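Choline binding protein A (Lactobacillus salivarius str. Ren, PDB 5GT1) binds zinc in an M23-family peptidase domain, the part in this chain, and probably serves in cell-wall attachment or adhesion at the bacterial surface. Local coordinates at residues 23-28 against 98-103; 147-152 against 158-163; 83-86 against 90-93; 38-43 against 50-55. One frame throughout, in Å; residues are numbered along the deposited sequence.

Contact 1: residues 23-28 against 98-103; sequences DTWGWP and DEYTFV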
loop_
_atom_site.group_PDB
_atom_site.type_symbol
_atom_site.label_atom_id
_atom_site.label_comp_id
_atom_site.label_asym_id
_atom_site.label_seq_id
_atom_site.Cartn_x
_atom_site.Cartn_y
_atom_site.Cartn_z
ATOM N N ASP A 23 -1.582 17.921 -3.032
ATOM C CA ASP A 23 -0.615 16.813 -3.145
ATOM C C ASP A 23 0.268 16.629 -1.901
ATOM O O ASP A 23 1.496 16.701 -1.978
ATOM C CB ASP A 23 0.236 16.931 -4.423
ATOM C CG ASP A 23 0.633 15.566 -4.997
ATOM O OD1 ASP A 23 -0.275 14.802 -5.402
ATOM O OD2 ASP A 23 1.850 15.261 -5.063
ATOM N N THR A 24 -0.363 16.401 -0.753
ATOM C CA THR A 24 0.397 15.990 0.414
ATOM C C THR A 24 0.566 14.468 0.415
ATOM O O THR A 24 -0.212 13.717 -0.194
ATOM C CB THR A 24 -0.185 16.485 1.746
ATOM O OG1 THR A 24 -1.486 15.919 1.934
ATOM C CG2 THR A 24 -0.276 18.021 1.764
ATOM N N TRP A 25 1.622 14.045 1.087
ATOM C CA TRP A 25 1.959 12.646 1.218
ATOM C C TRP A 25 2.286 12.383 2.655
ATOM O O TRP A 25 2.607 13.319 3.398
ATOM C CB TRP A 25 3.181 12.361 0.383
ATOM C CG TRP A 25 2.940 12.332 -1.100
ATOM C CD1 TRP A 25 2.884 13.413 -1.987
ATOM C CD2 TRP A 25 2.745 11.140 -1.928
ATOM N NE1 TRP A 25 2.676 12.975 -3.281
ATOM C CE2 TRP A 25 2.584 11.618 -3.312
ATOM C CE3 TRP A 25 2.683 9.766 -1.668
ATOM C CZ2 TRP A 25 2.361 10.738 -4.371
ATOM C CZ3 TRP A 25 2.473 8.897 -2.739
ATOM C CH2 TRP A 25 2.324 9.370 -4.059
ATOM N N GLY A 26 2.232 11.113 3.063
ATOM C CA GLY A 26 2.554 10.732 4.442
ATOM C C GLY A 26 2.819 9.236 4.511
ATOM O O GLY A 26 2.467 8.493 3.595
ATOM N N TRP A 27 3.464 8.794 5.584
ATOM C CA TRP A 27 3.650 7.357 5.826
ATOM C C TRP A 27 2.406 6.749 6.462
ATOM O O TRP A 27 1.620 7.457 7.108
ATOM C CB TRP A 27 4.871 7.138 6.719
ATOM C CG TRP A 27 6.126 7.603 6.049
ATOM C CD1 TRP A 27 6.831 8.787 6.270
ATOM C CD2 TRP A 27 6.835 6.923 4.976
ATOM N NE1 TRP A 27 7.931 8.862 5.438
ATOM C CE2 TRP A 27 7.982 7.780 4.626
ATOM C CE3 TRP A 27 6.644 5.726 4.284
ATOM C CZ2 TRP A 27 8.883 7.429 3.626
ATOM C CZ3 TRP A 27 7.560 5.388 3.273
ATOM C CH2 TRP A 27 8.655 6.221 2.961
ATOM N N PRO A 28 2.205 5.437 6.289
ATOM C CA PRO A 28 0.990 4.825 6.854
ATOM C C PRO A 28 1.005 4.687 8.385
ATOM O O PRO A 28 -0.061 4.594 9.000
ATOM C CB PRO A 28 0.927 3.454 6.171
ATOM C CG PRO A 28 2.324 3.157 5.779
ATOM C CD PRO A 28 2.976 4.490 5.471
ATOM N N ASP A 98 -5.868 11.624 -8.623
ATOM C CA ASP A 98 -5.844 12.056 -10.028
ATOM C C ASP A 98 -4.892 11.216 -10.872
ATOM O O ASP A 98 -5.199 10.860 -12.012
ATOM C CB ASP A 98 -5.482 13.536 -10.127
ATOM C CG ASP A 98 -6.702 14.438 -10.000
ATOM O OD1 ASP A 98 -6.598 15.499 -9.333
ATOM O OD2 ASP A 98 -7.767 14.076 -10.564
ATOM N N GLU A 99 -3.753 10.873 -10.281
ATOM C CA GLU A 99 -2.647 10.243 -10.978
ATOM C C GLU A 99 -2.453 8.767 -10.593
ATOM O O GLU A 99 -1.964 7.964 -11.394
ATOM C CB GLU A 99 -1.383 11.040 -10.643
ATOM C CG GLU A 99 -0.270 11.000 -11.673
ATOM C CD GLU A 99 0.875 11.971 -11.364
ATOM O OE1 GLU A 99 1.905 11.913 -12.069
ATOM O OE2 GLU A 99 0.765 12.795 -10.427
ATOM N N TYR A 100 -2.846 8.402 -9.374
ATOM C CA TYR A 100 -2.429 7.100 -8.824
ATOM C C TYR A 100 -3.545 6.243 -8.267
ATOM O O TYR A 100 -4.541 6.751 -7.746
ATOM C CB TYR A 100 -1.381 7.300 -7.721
ATOM C CG TYR A 100 -0.094 7.968 -8.157
ATOM C CD1 TYR A 100 0.844 7.285 -8.940
ATOM C CD2 TYR A 100 0.205 9.275 -7.748
ATOM C CE1 TYR A 100 2.036 7.901 -9.321
ATOM C CE2 TYR A 100 1.394 9.894 -8.117
ATOM C CZ TYR A 100 2.301 9.205 -8.901
ATOM O OH TYR A 100 3.476 9.816 -9.267
ATOM N N THR A 101 -3.348 4.930 -8.362
ATOM C CA THR A 101 -4.154 3.966 -7.634
ATOM C C THR A 101 -3.311 3.403 -6.490
ATOM O O THR A 101 -2.204 2.886 -6.717
ATOM C CB THR A 101 -4.590 2.818 -8.557
ATOM O OG1 THR A 101 -5.296 3.353 -9.692
ATOM C CG2 THR A 101 -5.481 1.833 -7.804
ATOM N N PHE A 102 -3.832 3.523 -5.269
ATOM C CA PHE A 102 -3.191 3.003 -4.062
ATOM C C PHE A 102 -3.937 1.758 -3.607
ATOM O O PHE A 102 -5.164 1.777 -3.499
ATOM C CB PHE A 102 -3.244 4.069 -2.953
ATOM C CG PHE A 102 -2.606 5.385 -3.337
ATOM C CD1 PHE A 102 -1.281 5.655 -3.003
ATOM C CD2 PHE A 102 -3.348 6.377 -4.007
ATOM C CE1 PHE A 102 -0.695 6.872 -3.358
ATOM C CE2 PHE A 102 -2.774 7.581 -4.362
ATOM C CZ PHE A 102 -1.451 7.835 -4.039
ATOM N N VAL A 103 -3.209 0.679 -3.346
ATOM C CA VAL A 103 -3.821 -0.544 -2.813
ATOM C C VAL A 103 -3.296 -0.808 -1.398
ATOM O O VAL A 103 -2.089 -0.950 -1.197
ATOM C CB VAL A 103 -3.548 -1.756 -3.733
ATOM C CG1 VAL A 103 -4.288 -2.999 -3.228
ATOM C CG2 VAL A 103 -3.955 -1.416 -5.165
#
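The indole of W25, which meets both Y100 and F102, donates its NE1 hydrogen to D23 OD2 at 3.0 Å, with an angle of 152° at the hydrogen. The oxygen lies near the indole plane, but the N-H meets D23 OD2 from above the carboxylate plane. The bond helps to fix the rotation of the indole. D23 OD1 is taken by H76 NE2.

The far edge of the W25 six-membered ring then reaches two aromatic side chains. W25 CZ2 lies 4.0 Å from Y100 CE2. The W25 edge faces the Y100 ring in an offset edge-to-face pair, with planes 70° apart. W25 CZ3 comes to 3.8 Å from F102 CE1, at the edge of the F102 ring and near its plane. F102 has its CG beside the backbone N (chi1 -57°). Two residues apart on an extended segment, Y100 and F102 turn the same way, toward the indole.

The three rings form an aromatic cluster in the M23 peptidase domain, where segment 23-28, near the start of this chain, passes the start of strand 101-108. H76 also meets the rings of W25 and F102. I167 and I171 of helix 163-173 pack on W25.

Contact 2: residues 147-152 against 158-163; sequences MKAIAN and GTWLDP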
loop_
_atom_site.group_PDB
_atom_site.type_symbol
_atom_site.label_atom_id
_atom_site.label_comp_id
_atom_site.label_asym_id
_atom_site.label_seq_id
_atom_site.Cartn_x
_atom_site.Cartn_y
_atom_site.Cartn_z
ATOM N N MET A 147 -7.616 -4.571 -11.340
ATOM C CA MET A 147 -7.520 -6.006 -11.602
ATOM C C MET A 147 -6.431 -6.315 -12.623
ATOM O O MET A 147 -5.708 -7.305 -12.485
ATOM C CB MET A 147 -8.872 -6.576 -12.038
ATOM C CG MET A 147 -9.875 -6.652 -10.904
ATOM S SD MET A 147 -9.308 -7.651 -9.505
ATOM C CE MET A 147 -10.548 -7.131 -8.319
ATOM N N LYS A 148 -6.315 -5.465 -13.639
ATOM C CA LYS A 148 -5.246 -5.609 -14.623
ATOM C C LYS A 148 -3.867 -5.424 -13.950
ATOM O O LYS A 148 -2.949 -6.237 -14.146
ATOM C CB LYS A 148 -5.457 -4.638 -15.792
ATOM C CG LYS A 148 -4.531 -4.894 -16.973
ATOM N N ALA A 149 -3.739 -4.397 -13.110
ATOM C CA ALA A 149 -2.508 -4.217 -12.343
ATOM C C ALA A 149 -2.231 -5.460 -11.491
ATOM O O ALA A 149 -1.109 -5.976 -11.462
ATOM C CB ALA A 149 -2.579 -2.950 -11.494
ATOM N N ILE A 150 -3.264 -5.978 -10.833
ATOM C CA ILE A 150 -3.092 -7.174 -10.007
ATOM C C ILE A 150 -2.676 -8.411 -10.839
ATOM O O ILE A 150 -1.891 -9.251 -10.384
ATOM C CB ILE A 150 -4.326 -7.428 -9.112
ATOM C CG1 ILE A 150 -4.470 -6.284 -8.091
ATOM C CG2 ILE A 150 -4.172 -8.731 -8.343
ATOM C CD1 ILE A 150 -5.837 -6.189 -7.437
ATOM N N ALA A 151 -3.166 -8.506 -12.071
ATOM C CA ALA A 151 -2.703 -9.557 -12.999
ATOM C C ALA A 151 -1.196 -9.477 -13.274
ATOM O O ALA A 151 -0.561 -10.481 -13.648
ATOM C CB ALA A 151 -3.499 -9.510 -14.297
ATOM N N ASN A 152 -0.618 -8.293 -13.064
ATOM C CA ASN A 152 0.820 -8.089 -13.177
ATOM C C ASN A 152 1.555 -8.018 -11.836
ATOM O O ASN A 152 2.602 -7.374 -11.736
ATOM C CB ASN A 152 1.094 -6.810 -13.970
ATOM C CG ASN A 152 0.860 -6.993 -15.456
ATOM O OD1 ASN A 152 1.723 -7.504 -16.165
ATOM N ND2 ASN A 152 -0.314 -6.584 -15.931
ATOM N N GLY A 158 7.019 -2.077 -15.073
ATOM C CA GLY A 158 6.617 -0.678 -14.921
ATOM C C GLY A 158 5.189 -0.476 -14.438
ATOM O O GLY A 158 4.786 0.655 -14.192
ATOM N N THR A 159 4.415 -1.553 -14.285
ATOM C CA THR A 159 3.039 -1.415 -13.790
ATOM C C THR A 159 3.024 -0.820 -12.365
ATOM O O THR A 159 2.345 0.173 -12.101
ATOM C CB THR A 159 2.303 -2.777 -13.782
ATOM O OG1 THR A 159 2.221 -3.270 -15.123
ATOM C CG2 THR A 159 0.888 -2.637 -13.227
ATOM N N TRP A 160 3.777 -1.448 -11.474
ATOM C CA TRP A 160 3.841 -1.056 -10.068
ATOM C C TRP A 160 5.041 -0.192 -9.848
ATOM O O TRP A 160 6.093 -0.397 -10.467
ATOM C CB TRP A 160 3.890 -2.300 -9.178
ATOM C CG TRP A 160 2.618 -3.108 -9.283
ATOM C CD1 TRP A 160 2.385 -4.267 -10.052
ATOM C CD2 TRP A 160 1.342 -2.817 -8.634
ATOM N NE1 TRP A 160 1.095 -4.700 -9.900
ATOM C CE2 TRP A 160 0.409 -3.868 -9.065
ATOM C CE3 TRP A 160 0.894 -1.830 -7.754
ATOM C CZ2 TRP A 160 -0.913 -3.910 -8.610
ATOM C CZ3 TRP A 160 -0.434 -1.876 -7.318
ATOM C CH2 TRP A 160 -1.316 -2.896 -7.731
ATOM N N LEU A 161 4.876 0.795 -8.976
ATOM C CA LEU A 161 5.907 1.760 -8.661
ATOM C C LEU A 161 6.383 1.577 -7.228
ATOM O O LEU A 161 5.646 1.058 -6.383
ATOM C CB LEU A 161 5.365 3.186 -8.853
ATOM C CG LEU A 161 4.630 3.437 -10.171
ATOM C CD1 LEU A 161 3.931 4.787 -10.173
ATOM C CD2 LEU A 161 5.578 3.297 -11.366
ATOM N N ASP A 162 7.612 2.013 -6.956
ATOM C CA ASP A 162 8.189 1.872 -5.621
ATOM C C ASP A 162 7.517 2.864 -4.661
ATOM O O ASP A 162 7.731 4.072 -4.787
ATOM C CB ASP A 162 9.705 2.108 -5.673
ATOM C CG ASP A 162 10.379 1.908 -4.318
ATOM O OD1 ASP A 162 9.685 1.705 -3.291
ATOM O OD2 ASP A 162 11.621 1.952 -4.293
ATOM N N PRO A 163 6.686 2.361 -3.708
ATOM C CA PRO A 163 6.013 3.296 -2.809
ATOM C C PRO A 163 6.989 4.038 -1.903
ATOM O O PRO A 163 6.688 5.164 -1.498
ATOM C CB PRO A 163 5.092 2.386 -1.965
ATOM C CG PRO A 163 4.884 1.173 -2.827
ATOM C CD PRO A 163 6.247 0.966 -3.456
#
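Helix 146-151 meets the segment leading into the short strand 160-161, near the zinc site of the M23 peptidase domain, through A149, I150 and N152 against T159 and W160. The one hydrogen bond between them runs from W160 NE1 to A149 O. It is 3.0 Å long and bent, with an angle of 136° at the hydrogen. The donor stands well above the carbonyl plane, so it is not on a lone pair. A149 O also accepts from N152 N at 2.9 Å, and this second donor comes from the opposite face of the carbonyl plane. Two N-H groups thus grip one backbone oxygen.

The rest of the contact is packing round the indole. W160 CZ2 presses on A149 CB at 3.5 Å. N152 O lies at the indole edge, 3.5 Å from W160 CD1. T159 has CG2 anti to its own backbone N, which places this methyl 3.8 Å from A149 CA. The same methyl lies over one face of the W160 ring, toward the rim. The T159 and N152 side chains cross at about a right angle, with OG1 of T159 nearest N152 CB; the hydrogen bond of OG1 is to N157 OD1. N152 ND2 bonds back to K148 O at 3.2 Å, and N152 OD1 is held by N155 ND2.

The W160 side chain is about 6 Å from that of the zinc ligand H137. T141 of strand 135-141 touches both A149 and W160, while D58 of strand 56-63 and F43 also border the indole.

Contact 3: residues 83-86 against 90-93; sequences IGYI and ENYV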
loop_
_atom_site.group_PDB
_atom_site.type_symbol
_atom_site.label_atom_id
_atom_site.label_comp_id
_atom_site.label_asym_id
_atom_site.label_seq_id
_atom_site.Cartn_x
_atom_site.Cartn_y
_atom_site.Cartn_z
ATOM N N ILE A 83 -13.487 -2.011 -2.208
ATOM C CA ILE A 83 -13.103 -2.792 -1.043
ATOM C C ILE A 83 -13.473 -4.219 -1.406
ATOM O O ILE A 83 -14.647 -4.494 -1.729
ATOM C CB ILE A 83 -13.848 -2.329 0.238
ATOM C CG1 ILE A 83 -13.525 -0.846 0.547
ATOM C CG2 ILE A 83 -13.523 -3.235 1.417
ATOM C CD1 ILE A 83 -14.315 -0.256 1.699
ATOM N N GLY A 84 -12.489 -5.119 -1.357
ATOM C CA GLY A 84 -12.746 -6.512 -1.708
ATOM C C GLY A 84 -11.886 -7.524 -1.003
ATOM O O GLY A 84 -11.105 -7.194 -0.103
ATOM N N TYR A 85 -12.048 -8.773 -1.416
ATOM C CA TYR A 85 -11.257 -9.876 -0.898
ATOM C C TYR A 85 -10.730 -10.714 -2.062
ATOM O O TYR A 85 -11.521 -11.217 -2.868
ATOM C CB TYR A 85 -12.088 -10.780 0.037
ATOM C CG TYR A 85 -11.280 -11.963 0.510
ATOM C CD1 TYR A 85 -10.473 -11.860 1.632
ATOM C CD2 TYR A 85 -11.270 -13.173 -0.209
ATOM C CE1 TYR A 85 -9.695 -12.920 2.052
ATOM C CE2 TYR A 85 -10.483 -14.236 0.196
ATOM C CZ TYR A 85 -9.703 -14.108 1.326
ATOM O OH TYR A 85 -8.919 -15.160 1.753
ATOM N N ILE A 86 -9.410 -10.866 -2.145
ATOM C CA ILE A 86 -8.799 -11.812 -3.067
ATOM C C ILE A 86 -7.704 -12.489 -2.262
ATOM O O ILE A 86 -6.788 -11.803 -1.784
ATOM C CB ILE A 86 -8.179 -11.105 -4.295
ATOM C CG1 ILE A 86 -9.274 -10.485 -5.177
ATOM C CG2 ILE A 86 -7.307 -12.073 -5.095
ATOM C CD1 ILE A 86 -8.752 -9.454 -6.162
ATOM N N GLU A 90 -5.705 -10.769 0.550
ATOM C CA GLU A 90 -6.729 -10.865 1.604
ATOM C C GLU A 90 -7.725 -9.698 1.453
ATOM O O GLU A 90 -8.104 -9.368 0.327
ATOM C CB GLU A 90 -6.074 -10.944 2.995
ATOM C CG GLU A 90 -5.072 -12.090 3.142
ATOM C CD GLU A 90 -5.635 -13.450 2.726
ATOM O OE1 GLU A 90 -6.668 -13.853 3.288
ATOM O OE2 GLU A 90 -5.047 -14.123 1.841
ATOM N N ASN A 91 -8.144 -9.064 2.550
ATOM C CA ASN A 91 -9.035 -7.900 2.448
ATOM C C ASN A 91 -8.236 -6.652 2.036
ATOM O O ASN A 91 -7.206 -6.337 2.657
ATOM C CB ASN A 91 -9.775 -7.658 3.772
ATOM C CG ASN A 91 -10.628 -8.847 4.183
ATOM O OD1 ASN A 91 -11.662 -9.103 3.583
ATOM N ND2 ASN A 91 -10.178 -9.589 5.186
ATOM N N TYR A 92 -8.691 -5.963 0.993
ATOM C CA TYR A 92 -7.952 -4.797 0.495
ATOM C C TYR A 92 -8.836 -3.580 0.240
ATOM O O TYR A 92 -10.038 -3.707 -0.000
ATOM C CB TYR A 92 -7.147 -5.159 -0.758
ATOM C CG TYR A 92 -8.031 -5.545 -1.923
ATOM C CD1 TYR A 92 -8.444 -4.586 -2.852
ATOM C CD2 TYR A 92 -8.468 -6.852 -2.081
ATOM C CE1 TYR A 92 -9.270 -4.921 -3.916
ATOM C CE2 TYR A 92 -9.293 -7.208 -3.150
ATOM C CZ TYR A 92 -9.696 -6.235 -4.057
ATOM O OH TYR A 92 -10.516 -6.562 -5.113
ATOM N N VAL A 93 -8.225 -2.398 0.271
ATOM C CA VAL A 93 -8.903 -1.149 -0.035
ATOM C C VAL A 93 -8.145 -0.482 -1.166
ATOM O O VAL A 93 -6.914 -0.409 -1.120
ATOM C CB VAL A 93 -8.880 -0.205 1.178
ATOM C CG1 VAL A 93 -9.611 1.097 0.874
ATOM C CG2 VAL A 93 -9.477 -0.899 2.384
#
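Y92 has its CG between the backbone N and the carbonyl carbon (chi1 65°), which carries the ring across the neighbouring strand over G84. Y85 has its CG anti to the backbone N (chi1 177°), which lays its ring alongside the E90 side chain. The two segments are the end of an antiparallel beta hairpin formed by strands 78-86 and 92-96. G84 and Y92 are a hydrogen-bonded pair: Y92 N to G84 O is 2.9 Å and G84 N to Y92 O is 3.1 Å. I86 N bonds to E90 O at 3.2 Å, while the return bond from E90 N to I86 O is weak.

G84 has no side chain, and the Y92 ring fills this face of the sheet. G84 CA sits 4.1 Å from the ring centroid, over the face, in a CH-pi contact. Further along, I86 CD1 packs at 3.8 Å from Y92 CE2, and M147 of helix 146-151 touches both residues.

E90 curls back to run beside Y85, its carboxylate plane 83° from the ring. Y85 OH and E90 OE1 are 3.0 Å apart, a hydrogen bond that is possible but not settled. E90 OE2 takes G88 N.

N91 lies on the Y85 side of the sheet, the face away from the Y92 ring. Its ND2 bonds to F108 O, and its OD1 lies at the edge of the Y85 ring, 3.6 Å from Y85 CD1.

Contact 4: residues 38-43 against 50-55; sequences SGAQLF and EFRMNG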
loop_
_atom_site.group_PDB
_atom_site.type_symbol
_atom_site.label_atom_id
_atom_site.label_comp_id
_atom_site.label_asym_id
_atom_site.label_seq_id
_atom_site.Cartn_x
_atom_site.Cartn_y
_atom_site.Cartn_z
ATOM N N SER A 38 13.352 -4.794 5.544
ATOM C CA SER A 38 14.224 -5.909 5.190
ATOM C C SER A 38 14.213 -6.087 3.670
ATOM O O SER A 38 13.361 -5.515 2.974
ATOM C CB SER A 38 13.727 -7.180 5.864
ATOM O OG SER A 38 12.518 -7.588 5.243
ATOM N N GLY A 39 15.136 -6.897 3.152
ATOM C CA GLY A 39 15.215 -7.138 1.704
ATOM C C GLY A 39 13.885 -7.623 1.132
ATOM O O GLY A 39 13.454 -7.147 0.077
ATOM N N ALA A 40 13.228 -8.529 1.856
ATOM C CA ALA A 40 11.934 -9.106 1.445
ATOM C C ALA A 40 10.788 -8.076 1.414
ATOM O O ALA A 40 9.901 -8.146 0.546
ATOM C CB ALA A 40 11.568 -10.299 2.321
ATOM N N GLN A 41 10.828 -7.105 2.330
ATOM C CA GLN A 41 9.776 -6.102 2.412
ATOM C C GLN A 41 9.833 -5.017 1.331
ATOM O O GLN A 41 8.812 -4.416 0.992
ATOM C CB GLN A 41 9.809 -5.438 3.779
ATOM C CG GLN A 41 9.390 -6.381 4.892
ATOM C CD GLN A 41 9.587 -5.754 6.251
ATOM O OE1 GLN A 41 10.584 -5.071 6.495
ATOM N NE2 GLN A 41 8.640 -5.980 7.143
ATOM N N LEU A 42 11.025 -4.767 0.795
ATOM C CA LEU A 42 11.212 -3.688 -0.173
ATOM C C LEU A 42 10.520 -3.967 -1.503
ATOM O O LEU A 42 10.267 -5.124 -1.846
ATOM C CB LEU A 42 12.704 -3.465 -0.425
ATOM C CG LEU A 42 13.520 -2.841 0.716
ATOM C CD1 LEU A 42 14.996 -2.979 0.377
ATOM C CD2 LEU A 42 13.145 -1.378 0.907
ATOM N N PHE A 43 10.222 -2.903 -2.241
ATOM C CA PHE A 43 9.690 -3.018 -3.588
ATOM C C PHE A 43 10.768 -3.525 -4.559
ATOM O O PHE A 43 11.964 -3.225 -4.389
ATOM C CB PHE A 43 9.150 -1.662 -4.065
ATOM C CG PHE A 43 8.751 -1.658 -5.517
ATOM C CD1 PHE A 43 7.453 -2.003 -5.893
ATOM C CD2 PHE A 43 9.691 -1.351 -6.517
ATOM C CE1 PHE A 43 7.090 -2.036 -7.235
ATOM C CE2 PHE A 43 9.326 -1.387 -7.858
ATOM C CZ PHE A 43 8.023 -1.713 -8.214
ATOM N N GLU A 50 13.633 -13.688 -3.160
ATOM C CA GLU A 50 13.721 -14.742 -4.188
ATOM C C GLU A 50 12.592 -15.750 -4.100
ATOM O O GLU A 50 12.302 -16.434 -5.077
ATOM C CB GLU A 50 15.059 -15.487 -4.135
ATOM C CG GLU A 50 16.279 -14.622 -4.409
ATOM C CD GLU A 50 16.814 -13.946 -3.152
ATOM O OE1 GLU A 50 16.208 -14.118 -2.060
ATOM O OE2 GLU A 50 17.848 -13.248 -3.264
ATOM N N PHE A 51 11.957 -15.842 -2.935
ATOM C CA PHE A 51 10.833 -16.768 -2.735
ATOM C C PHE A 51 9.577 -16.412 -3.540
ATOM O O PHE A 51 8.713 -17.266 -3.739
ATOM C CB PHE A 51 10.496 -16.910 -1.241
ATOM C CG PHE A 51 9.879 -15.677 -0.625
ATOM C CD1 PHE A 51 8.492 -15.558 -0.503
ATOM C CD2 PHE A 51 10.681 -14.639 -0.155
ATOM C CE1 PHE A 51 7.920 -14.420 0.068
ATOM C CE2 PHE A 51 10.113 -13.502 0.415
ATOM C CZ PHE A 51 8.731 -13.395 0.530
ATOM N N ARG A 52 9.468 -15.159 -3.996
ATOM C CA ARG A 52 8.315 -14.725 -4.795
ATOM C C ARG A 52 8.529 -15.040 -6.275
ATOM O O ARG A 52 9.671 -15.124 -6.726
ATOM C CB ARG A 52 8.071 -13.221 -4.633
ATOM C CG ARG A 52 7.682 -12.794 -3.233
ATOM C CD ARG A 52 7.315 -11.318 -3.197
ATOM N NE ARG A 52 7.023 -10.860 -1.837
ATOM C CZ ARG A 52 7.905 -10.268 -1.027
ATOM N NH1 ARG A 52 9.162 -10.067 -1.419
ATOM N NH2 ARG A 52 7.529 -9.889 0.187
ATOM N N MET A 53 7.426 -15.201 -7.016
ATOM C CA MET A 53 7.468 -15.439 -8.464
ATOM C C MET A 53 8.263 -14.339 -9.135
ATOM O O MET A 53 8.030 -13.144 -8.876
ATOM C CB MET A 53 6.062 -15.461 -9.070
ATOM C CG MET A 53 5.340 -16.798 -9.027
ATOM S SD MET A 53 3.721 -16.675 -9.836
ATOM C CE MET A 53 4.189 -16.421 -11.554
ATOM N N ASN A 54 9.195 -14.753 -9.990
ATOM C CA ASN A 54 10.137 -13.854 -10.662
ATOM C C ASN A 54 10.988 -13.020 -9.702
ATOM O O ASN A 54 11.635 -12.065 -10.126
ATOM C CB ASN A 54 9.410 -12.931 -11.653
ATOM C CG ASN A 54 8.476 -13.687 -12.583
ATOM O OD1 ASN A 54 7.363 -13.233 -12.870
ATOM N ND2 ASN A 54 8.925 -14.839 -13.066
ATOM N N GLY A 55 10.980 -13.376 -8.416
ATOM C CA GLY A 55 11.703 -12.611 -7.387
ATOM C C GLY A 55 11.276 -11.150 -7.275
ATOM O O GLY A 55 12.060 -10.299 -6.831
#
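R52 points its guanidinium end-on at A40, and F51 stands over the guanidinium while touching A40 with an edge. R52 NH1 and NH2 both donate to A40 O. The NH1 bond is 2.8 Å long, lies in the carbonyl plane and uses a lone pair; its angle at the hydrogen is 140°. NH2 reaches the same oxygen at 3.0 Å from above the carbonyl plane, 45° out of it and off the lone-pair directions. One backbone oxygen thus holds both terminal nitrogens, which limits rotation of the guanidinium. R52 is extended from CG to NE, and this gives it the reach across to A40.

The F51 ring lies over the R52 side chain. F51 CZ sits 3.6 Å above the guanidinium plane, over its centre, and R52 CG lies over one face of the F51 ring. At the ring edge, F51 CE2 meets A40 CB at 4.0 Å.

The two loops flank strand 44-45 and border the zinc site. H57 and D61, in the HxxxD pattern of M23 peptidases, bind the metal together with H137, and the R52 side chain, about 4 Å from the zinc ion, makes a weak, long ion pair from its NH2 to D61. L42 O accepts from H57 ND1, a second-shell bond that probably helps to orient this metal ligand.

The 38-43 loop is also closed on itself. Q41 OE1 accepts from S38 N at 2.9 Å, almost straight at 172°.

Contact 1 is buried and purely aromatic across its segments. Contacts 2 and 3 are partly buried, and contact 4 lies at the surface beside the zinc. Contacts 1, 2 and 3 reach the same large antiparallel sheet, and 1 and 3 use its neighbouring strands 101-108 and 92-96. Backbone pairing holds contact 3, while side chains bonded to backbone oxygens mark contacts 2 and 4. Contact 2 touches each of the others: L161 packs on Y100 of contact 1, M147 on Y92 and I86 of contact 3, and W160 to P163 on F43 of contact 4. Contacts 1 and 4 lie on opposite sides of the chain's centre and do not touch.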